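Local coordinates for protein AA10A (Thermobifida fusca, PDB 5UIZ) that probably oxidises and cleaves crystalline polysaccharides such as cellulose, as a copper-dependent lytic polysaccharide monooxygenase, at residues A[201-206]-A[212-217]. Residues are numbered along the deposited sequence; the frame is centred on the assembly and turned at random. Where two conformers were deposited one is given.
Sequences FTIWKA and TYYLCS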
loop_
_atom_site.group_PDB
_atom_site.type_symbol
_atom_site.label_atom_id
_atom_site.label_comp_id
_atom_site.label_asym_id
_atom_site.label_seq_id
_atom_site.Cartn_x
_atom_site.Cartn_y
_atom_site.Cartn_z
ATOM N N PHE A 201 -4.306 1.921 4.060
ATOM C CA PHE A 201 -4.623 1.050 2.926
ATOM C C PHE A 201 -5.475 1.746 1.855
ATOM O O PHE A 201 -6.631 2.100 2.100
ATOM C CB PHE A 201 -5.272 -0.212 3.467
ATOM C CG PHE A 201 -5.527 -1.244 2.441
ATOM C CD1 PHE A 201 -4.499 -1.788 1.757
ATOM C CD2 PHE A 201 -6.832 -1.681 2.168
ATOM C CE1 PHE A 201 -4.709 -2.767 0.781
ATOM C CE2 PHE A 201 -7.045 -2.634 1.202
ATOM C CZ PHE A 201 -5.980 -3.195 0.513
ATOM N N THR A 202 -4.890 1.970 0.696
ATOM C CA THR A 202 -5.516 2.703 -0.405
ATOM C C THR A 202 -5.918 1.732 -1.549
ATOM O O THR A 202 -5.103 0.922 -2.031
ATOM C CB THR A 202 -4.565 3.784 -0.950
ATOM O OG1 THR A 202 -4.234 4.686 0.090
ATOM C CG2 THR A 202 -5.197 4.581 -2.057
ATOM N N ILE A 203 -7.196 1.797 -1.896
ATOM C CA ILE A 203 -7.778 1.102 -3.009
ATOM C C ILE A 203 -8.022 2.083 -4.159
ATOM O O ILE A 203 -8.814 3.038 -4.081
ATOM C CB ILE A 203 -9.123 0.438 -2.666
ATOM C CG1 ILE A 203 -9.007 -0.446 -1.419
ATOM C CG2 ILE A 203 -9.579 -0.448 -3.830
ATOM C CD1 ILE A 203 -10.350 -1.072 -1.043
ATOM N N TRP A 204 -7.344 1.804 -5.254
ATOM C CA TRP A 204 -7.416 2.643 -6.407
ATOM C C TRP A 204 -8.010 1.810 -7.497
ATOM O O TRP A 204 -7.464 0.796 -7.875
ATOM C CB TRP A 204 -6.015 3.210 -6.749
ATOM C CG TRP A 204 -5.888 3.676 -8.151
ATOM C CD1 TRP A 204 -6.824 4.344 -8.884
ATOM C CD2 TRP A 204 -4.764 3.503 -8.992
ATOM N NE1 TRP A 204 -6.335 4.606 -10.126
ATOM C CE2 TRP A 204 -5.071 4.111 -10.223
ATOM C CE3 TRP A 204 -3.502 2.932 -8.808
ATOM C CZ2 TRP A 204 -4.192 4.113 -11.310
ATOM C CZ3 TRP A 204 -2.600 2.924 -9.887
ATOM C CH2 TRP A 204 -2.959 3.499 -11.130
ATOM N N LYS A 205 -9.174 2.250 -7.972
ATOM C CA LYS A 205 -9.903 1.602 -9.041
ATOM C C LYS A 205 -9.644 2.413 -10.320
ATOM O O LYS A 205 -10.072 3.577 -10.422
ATOM C CB LYS A 205 -11.414 1.619 -8.729
ATOM C CG LYS A 205 -12.291 1.211 -9.894
ATOM C CD LYS A 205 -11.999 -0.231 -10.295
ATOM C CE LYS A 205 -13.036 -0.787 -11.274
ATOM N NZ LYS A 205 -13.008 -0.087 -12.576
ATOM N N ALA A 206 -8.910 1.809 -11.243
ATOM C CA ALA A 206 -8.577 2.420 -12.518
ATOM C C ALA A 206 -9.811 2.504 -13.357
ATOM O O ALA A 206 -10.738 1.718 -13.150
ATOM C CB ALA A 206 -7.509 1.614 -13.245
ATOM N N THR A 212 -7.904 -2.994 -10.232
ATOM C CA THR A 212 -7.902 -2.388 -8.958
ATOM C C THR A 212 -6.515 -2.586 -8.342
ATOM O O THR A 212 -6.035 -3.700 -8.284
ATOM C CB THR A 212 -8.983 -3.009 -8.067
ATOM O OG1 THR A 212 -10.256 -2.907 -8.701
ATOM C CG2 THR A 212 -9.046 -2.254 -6.764
ATOM N N TYR A 213 -5.941 -1.477 -7.857
ATOM C CA TYR A 213 -4.693 -1.452 -7.115
ATOM C C TYR A 213 -4.908 -1.401 -5.632
ATOM O O TYR A 213 -5.825 -0.674 -5.118
ATOM C CB TYR A 213 -3.889 -0.242 -7.556
ATOM C CG TYR A 213 -3.475 -0.356 -8.999
ATOM C CD1 TYR A 213 -4.374 -0.111 -10.017
ATOM C CD2 TYR A 213 -2.173 -0.712 -9.346
ATOM C CE1 TYR A 213 -3.999 -0.231 -11.352
ATOM C CE2 TYR A 213 -1.789 -0.832 -10.674
ATOM C CZ TYR A 213 -2.718 -0.606 -11.672
ATOM O OH TYR A 213 -2.347 -0.711 -12.986
ATOM N N TYR A 214 -4.038 -2.126 -4.933
ATOM C CA TYR A 214 -4.101 -2.314 -3.490
ATOM C C TYR A 214 -2.786 -1.877 -2.852
ATOM O O TYR A 214 -1.758 -2.514 -3.006
ATOM C CB TYR A 214 -4.445 -3.763 -3.152
ATOM C CG TYR A 214 -5.834 -4.132 -3.628
ATOM C CD1 TYR A 214 -6.958 -3.614 -3.015
ATOM C CD2 TYR A 214 -6.012 -4.967 -4.713
ATOM C CE1 TYR A 214 -8.231 -3.956 -3.478
ATOM C CE2 TYR A 214 -7.259 -5.251 -5.222
ATOM C CZ TYR A 214 -8.357 -4.778 -4.606
ATOM O OH TYR A 214 -9.614 -5.125 -5.070
ATOM N N LEU A 215 -2.848 -0.783 -2.121
ATOM C CA LEU A 215 -1.668 -0.001 -1.764
ATOM C C LEU A 215 -1.566 0.206 -0.285
ATOM O O LEU A 215 -2.288 1.027 0.260
ATOM C CB LEU A 215 -1.732 1.354 -2.487
ATOM C CG LEU A 215 -1.932 1.157 -4.009
ATOM C CD1 LEU A 215 -2.331 2.417 -4.754
ATOM C CD2 LEU A 215 -0.726 0.457 -4.652
ATOM N N CYS A 216 -0.719 -0.589 0.383
ATOM C CA CYS A 216 -0.437 -0.421 1.811
ATOM C C CYS A 216 0.757 0.520 2.044
ATOM O O CYS A 216 1.839 0.341 1.444
ATOM C CB CYS A 216 -0.111 -1.749 2.519
ATOM S SG CYS A 216 -1.520 -2.854 2.775
ATOM N N SER A 217 0.552 1.463 2.956
ATOM C CA SER A 217 1.562 2.435 3.374
ATOM C C SER A 217 1.676 2.494 4.881
ATOM O O SER A 217 0.675 2.732 5.581
ATOM C CB SER A 217 1.246 3.804 2.890
ATOM O OG SER A 217 1.142 3.836 1.475
HETATM O O HOH W 1 -1.700 3.787 0.855
#
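W204 and Y213 form an offset stack between neighbouring strands: the six-membered part of the indole lies nearly parallel to the phenol, planes 20° apart and centroids 4.1 Å from each other. CZ3 of W204 sits over the centre of the Y213 ring, while CD1 of Y213 covers the rim of the indole. With CG anti to its backbone N (chi1 159°), W204 swings its ring across to the partner strand. Beneath the stack the two backbones pair doubly, W204 N to Y213 O at 2.9 Å and Y213 N to W204 O at 2.7 Å. T202 and L215 repeat this pairing, and a water joins T202 OG1, L215 O and S217 OG. On the other face of the sheet, F201 CZ rests on Y214 CD1 (3.7 Å); in the conformer given, SG of C216, disulfide-bonded to C106, lies obliquely beside the F201 ring. I203 CG2 presses closely on CG2 of T212, 3.5 Å away. Further out, F149 meets the W204 ring, and the Y213 hydroxyl is hydrogen-bonded to Q211 and to the H37 amino nitrogen. An alanine in place of Y213 would probably leave the indole face that Y213 occupies without its stacking partner and the H37 amino nitrogen without this hydroxyl. This antiparallel hairpin belongs to the immunoglobulin-like core of AA10 enzymes and brings Y213 beside the copper held by H37 and H144, probably on the axial side of the histidine brace, as in other lytic polysaccharide monooxygenases.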